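Local coordinates for hypothetical methylmalonyl-CoA decarboxylase alpha subunit (Sulfolobus tokodaii, PDB 1X0U), which is of unknown function but belongs to the carboxyl transferase family, whose domains share the ClpP/crotonase fold, at residues F187-K192 with Q240-L245. Sequence-based numbering, arbitrary orientation.
Sequences FIIMIK and QEAINL
I189 and I191 meet A242 and L245 with no flat group between them: the contact is wholly aliphatic, branch against methyl. The nearby ring, F187, stands outside it, edge-to-face with F355 and touching L249 of helix 239-252. At the centre, the CD1 methyl of L245 pushes into the fork of I189, 3.4 Å from I189 CG1 and 3.6 Å from I189 CG2. It comes closer still to the terminal methyl, with L245 CD1 3.3 Å from I189 CD1. That is tighter than ordinary van der Waals contact, which makes the exact placing of L245 CD1 doubtful. I189 offers both branches because CG1 lies beside the backbone N (chi1 -63°), leaving CG2 on the carbonyl side; CG2 reaches A242 CB at 4.1 Å. The small A242 lets the helix come near, its CA 6.4 Å from the CA of I189. The same CB also receives I191: with chi2 at 80°, the chain bends and brings I191 CD1 to 3.8 Å from A242 CB. A242 thus sits against two isoleucines two residues apart on the strand, I189 facing it and I191 reaching it from the flank by its CD1, while M190 between them turns the other way, to M170 and V232. Strand 187-191 runs parallel to 166-170 on one side and to 234-236 on the other. Helix 239-252 follows that last strand and packs on the sheet, residues 240-245 running nearly antiparallel to 187-191 with the two axes 8.5 Å apart, A242 against I169 and L245 against F234.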
ATOM      1  N   PHE A 187      12.970 -28.146  -5.622  1.00 10.68           N
ATOM      2  CA  PHE A 187      13.058 -29.534  -6.064  1.00 12.25           C
ATOM      3  C   PHE A 187      14.494 -29.942  -6.331  1.00 12.83           C
ATOM      4  O   PHE A 187      15.266 -29.179  -6.917  1.00 12.24           O
ATOM      5  CB  PHE A 187      12.273 -29.747  -7.372  1.00 11.00           C
ATOM      6  CG  PHE A 187      10.807 -29.427  -7.273  1.00  9.52           C
ATOM      7  CD1 PHE A 187       9.908 -30.356  -6.758  1.00  9.67           C
ATOM      8  CD2 PHE A 187      10.332 -28.182  -7.667  1.00  9.83           C
ATOM      9  CE1 PHE A 187       8.556 -30.046  -6.637  1.00  8.50           C
ATOM     10  CE2 PHE A 187       8.981 -27.867  -7.549  1.00  9.70           C
ATOM     11  CZ  PHE A 187       8.097 -28.801  -7.032  1.00  7.52           C
ATOM     12  N   ILE A 188      14.842 -31.149  -5.901  1.00 11.89           N
ATOM     13  CA  ILE A 188      16.161 -31.681  -6.152  1.00 13.01           C
ATOM     14  C   ILE A 188      16.024 -32.915  -7.047  1.00 14.39           C
ATOM     15  O   ILE A 188      15.421 -33.913  -6.659  1.00 12.60           O
ATOM     16  CB  ILE A 188      16.895 -32.092  -4.852  1.00 13.69           C
ATOM     17  CG1 ILE A 188      17.258 -30.855  -4.020  1.00 13.20           C
ATOM     18  CG2 ILE A 188      18.178 -32.833  -5.203  1.00 12.22           C
ATOM     19  CD1 ILE A 188      18.005 -31.197  -2.735  1.00  9.26           C
ATOM     20  N   ILE A 189      16.557 -32.810  -8.259  1.00 15.11           N
ATOM     21  CA  ILE A 189      16.559 -33.906  -9.215  1.00 15.73           C
ATOM     22  C   ILE A 189      17.994 -34.430  -9.187  1.00 17.07           C
ATOM     23  O   ILE A 189      18.938 -33.693  -9.467  1.00 16.86           O
ATOM     24  CB  ILE A 189      16.228 -33.417 -10.620  1.00 16.48           C
ATOM     25  CG1 ILE A 189      14.812 -32.829 -10.631  1.00 16.53           C
ATOM     26  CG2 ILE A 189      16.387 -34.566 -11.613  1.00 15.03           C
ATOM     27  CD1 ILE A 189      14.486 -32.020 -11.869  1.00 15.71           C
ATOM     28  N   MET A 190      18.149 -35.697  -8.834  1.00 16.51           N
ATOM     29  CA  MET A 190      19.462 -36.300  -8.723  1.00 16.18           C
ATOM     30  C   MET A 190      19.592 -37.563  -9.559  1.00 16.43           C
ATOM     31  O   MET A 190      18.635 -38.324  -9.700  1.00 16.86           O
ATOM     32  CB  MET A 190      19.734 -36.627  -7.254  1.00 15.84           C
ATOM     33  CG  MET A 190      21.120 -37.160  -6.972  1.00 14.97           C
ATOM     34  SD  MET A 190      21.411 -37.188  -5.209  1.00 19.67           S
ATOM     35  CE  MET A 190      22.910 -38.145  -5.119  1.00 13.96           C
ATOM     36  N   ILE A 191      20.783 -37.778 -10.109  1.00 16.42           N
ATOM     37  CA  ILE A 191      21.062 -38.958 -10.923  1.00 17.91           C
ATOM     38  C   ILE A 191      21.659 -40.035 -10.023  1.00 18.29           C
ATOM     39  O   ILE A 191      22.468 -39.737  -9.150  1.00 17.73           O
ATOM     40  CB  ILE A 191      22.080 -38.648 -12.046  1.00 17.82           C
ATOM     41  CG1 ILE A 191      21.544 -37.541 -12.959  1.00 19.84           C
ATOM     42  CG2 ILE A 191      22.356 -39.911 -12.870  1.00 17.82           C
ATOM     43  CD1 ILE A 191      21.705 -36.153 -12.412  1.00 19.35           C
ATOM     44  N   LYS A 192      21.250 -41.285 -10.204  1.00 20.80           N
ATOM     45  CA  LYS A 192      21.827 -42.331  -9.373  1.00 23.46           C
ATOM     46  C   LYS A 192      23.027 -42.919 -10.086  1.00 22.37           C
ATOM     47  O   LYS A 192      23.007 -43.113 -11.294  1.00 23.63           O
ATOM     48  CB  LYS A 192      20.802 -43.427  -9.010  1.00 26.05           C
ATOM     49  CG  LYS A 192      19.740 -43.758 -10.048  1.00 29.47           C
ATOM     50  CD  LYS A 192      18.593 -44.532  -9.375  1.00 31.58           C
ATOM     51  CE  LYS A 192      17.381 -44.738 -10.292  1.00 31.33           C
ATOM     52  NZ  LYS A 192      17.473 -45.990 -11.102  1.00 33.52           N
ATOM     53  N   GLN A 240      20.756 -36.812 -19.168  1.00 16.23           N
ATOM     54  CA  GLN A 240      19.831 -36.413 -20.219  1.00 17.03           C
ATOM     55  C   GLN A 240      18.425 -36.467 -19.633  1.00 16.69           C
ATOM     56  O   GLN A 240      17.598 -35.595 -19.902  1.00 15.30           O
ATOM     57  CB  GLN A 240      19.909 -37.354 -21.422  1.00 19.66           C
ATOM     58  CG  GLN A 240      18.924 -36.994 -22.542  1.00 24.59           C
ATOM     59  CD  GLN A 240      19.258 -35.676 -23.237  1.00 29.85           C
ATOM     60  OE1 GLN A 240      18.390 -34.817 -23.431  1.00 31.94           O
ATOM     61  NE2 GLN A 240      20.521 -35.516 -23.625  1.00 31.77           N
ATOM     62  N   GLU A 241      18.154 -37.505 -18.838  1.00 18.11           N
ATOM     63  CA  GLU A 241      16.844 -37.650 -18.205  1.00 17.42           C
ATOM     64  C   GLU A 241      16.630 -36.542 -17.166  1.00 16.61           C
ATOM     65  O   GLU A 241      15.536 -36.002 -17.038  1.00 18.54           O
ATOM     66  CB  GLU A 241      16.703 -39.039 -17.561  1.00 20.09           C
ATOM     67  CG  GLU A 241      16.408 -40.175 -18.567  1.00 24.64           C
ATOM     68  CD  GLU A 241      16.348 -41.576 -17.939  1.00 28.30           C
ATOM     69  OE1 GLU A 241      16.019 -42.535 -18.670  1.00 30.38           O
ATOM     70  OE2 GLU A 241      16.627 -41.730 -16.728  1.00 30.87           O
ATOM     71  N   ALA A 242      17.680 -36.198 -16.433  1.00 14.89           N
ATOM     72  CA  ALA A 242      17.586 -35.138 -15.439  1.00 12.86           C
ATOM     73  C   ALA A 242      17.155 -33.836 -16.107  1.00 12.87           C
ATOM     74  O   ALA A 242      16.263 -33.154 -15.609  1.00 13.16           O
ATOM     75  CB  ALA A 242      18.932 -34.941 -14.742  1.00 11.27           C
ATOM     76  N   ILE A 243      17.763 -33.493 -17.240  1.00 13.20           N
ATOM     77  CA  ILE A 243      17.389 -32.246 -17.886  1.00 15.40           C
ATOM     78  C   ILE A 243      16.049 -32.323 -18.627  1.00 14.03           C
ATOM     79  O   ILE A 243      15.365 -31.311 -18.754  1.00 13.83           O
ATOM     80  CB  ILE A 243      18.531 -31.686 -18.813  1.00 14.57           C
ATOM     81  CG1 ILE A 243      18.212 -31.896 -20.285  1.00 17.21           C
ATOM     82  CG2 ILE A 243      19.860 -32.294 -18.437  1.00 17.84           C
ATOM     83  CD1 ILE A 243      17.393 -30.764 -20.885  1.00 17.54           C
ATOM     84  N   ASN A 244      15.665 -33.495 -19.120  1.00 13.86           N
ATOM     85  CA  ASN A 244      14.363 -33.598 -19.783  1.00 15.15           C
ATOM     86  C   ASN A 244      13.322 -33.444 -18.688  1.00 14.21           C
ATOM     87  O   ASN A 244      12.278 -32.846 -18.895  1.00 14.57           O
ATOM     88  CB  ASN A 244      14.151 -34.957 -20.460  1.00 14.87           C
ATOM     89  CG  ASN A 244      14.816 -35.048 -21.809  1.00 16.88           C
ATOM     90  OD1 ASN A 244      15.069 -34.037 -22.462  1.00 18.55           O
ATOM     91  ND2 ASN A 244      15.088 -36.267 -22.245  1.00 14.38           N
ATOM     92  N   LEU A 245      13.627 -33.993 -17.519  1.00 13.16           N
ATOM     93  CA  LEU A 245      12.722 -33.921 -16.387  1.00 14.81           C
ATOM     94  C   LEU A 245      12.587 -32.454 -15.960  1.00 15.08           C
ATOM     95  O   LEU A 245      11.476 -31.983 -15.730  1.00 15.59           O
ATOM     96  CB  LEU A 245      13.262 -34.775 -15.232  1.00 16.72           C
ATOM     97  CG  LEU A 245      12.384 -35.270 -14.070  1.00 20.47           C
ATOM     98  CD1 LEU A 245      12.972 -34.782 -12.769  1.00 21.80           C
ATOM     99  CD2 LEU A 245      10.947 -34.812 -14.216  1.00 21.94           C
TER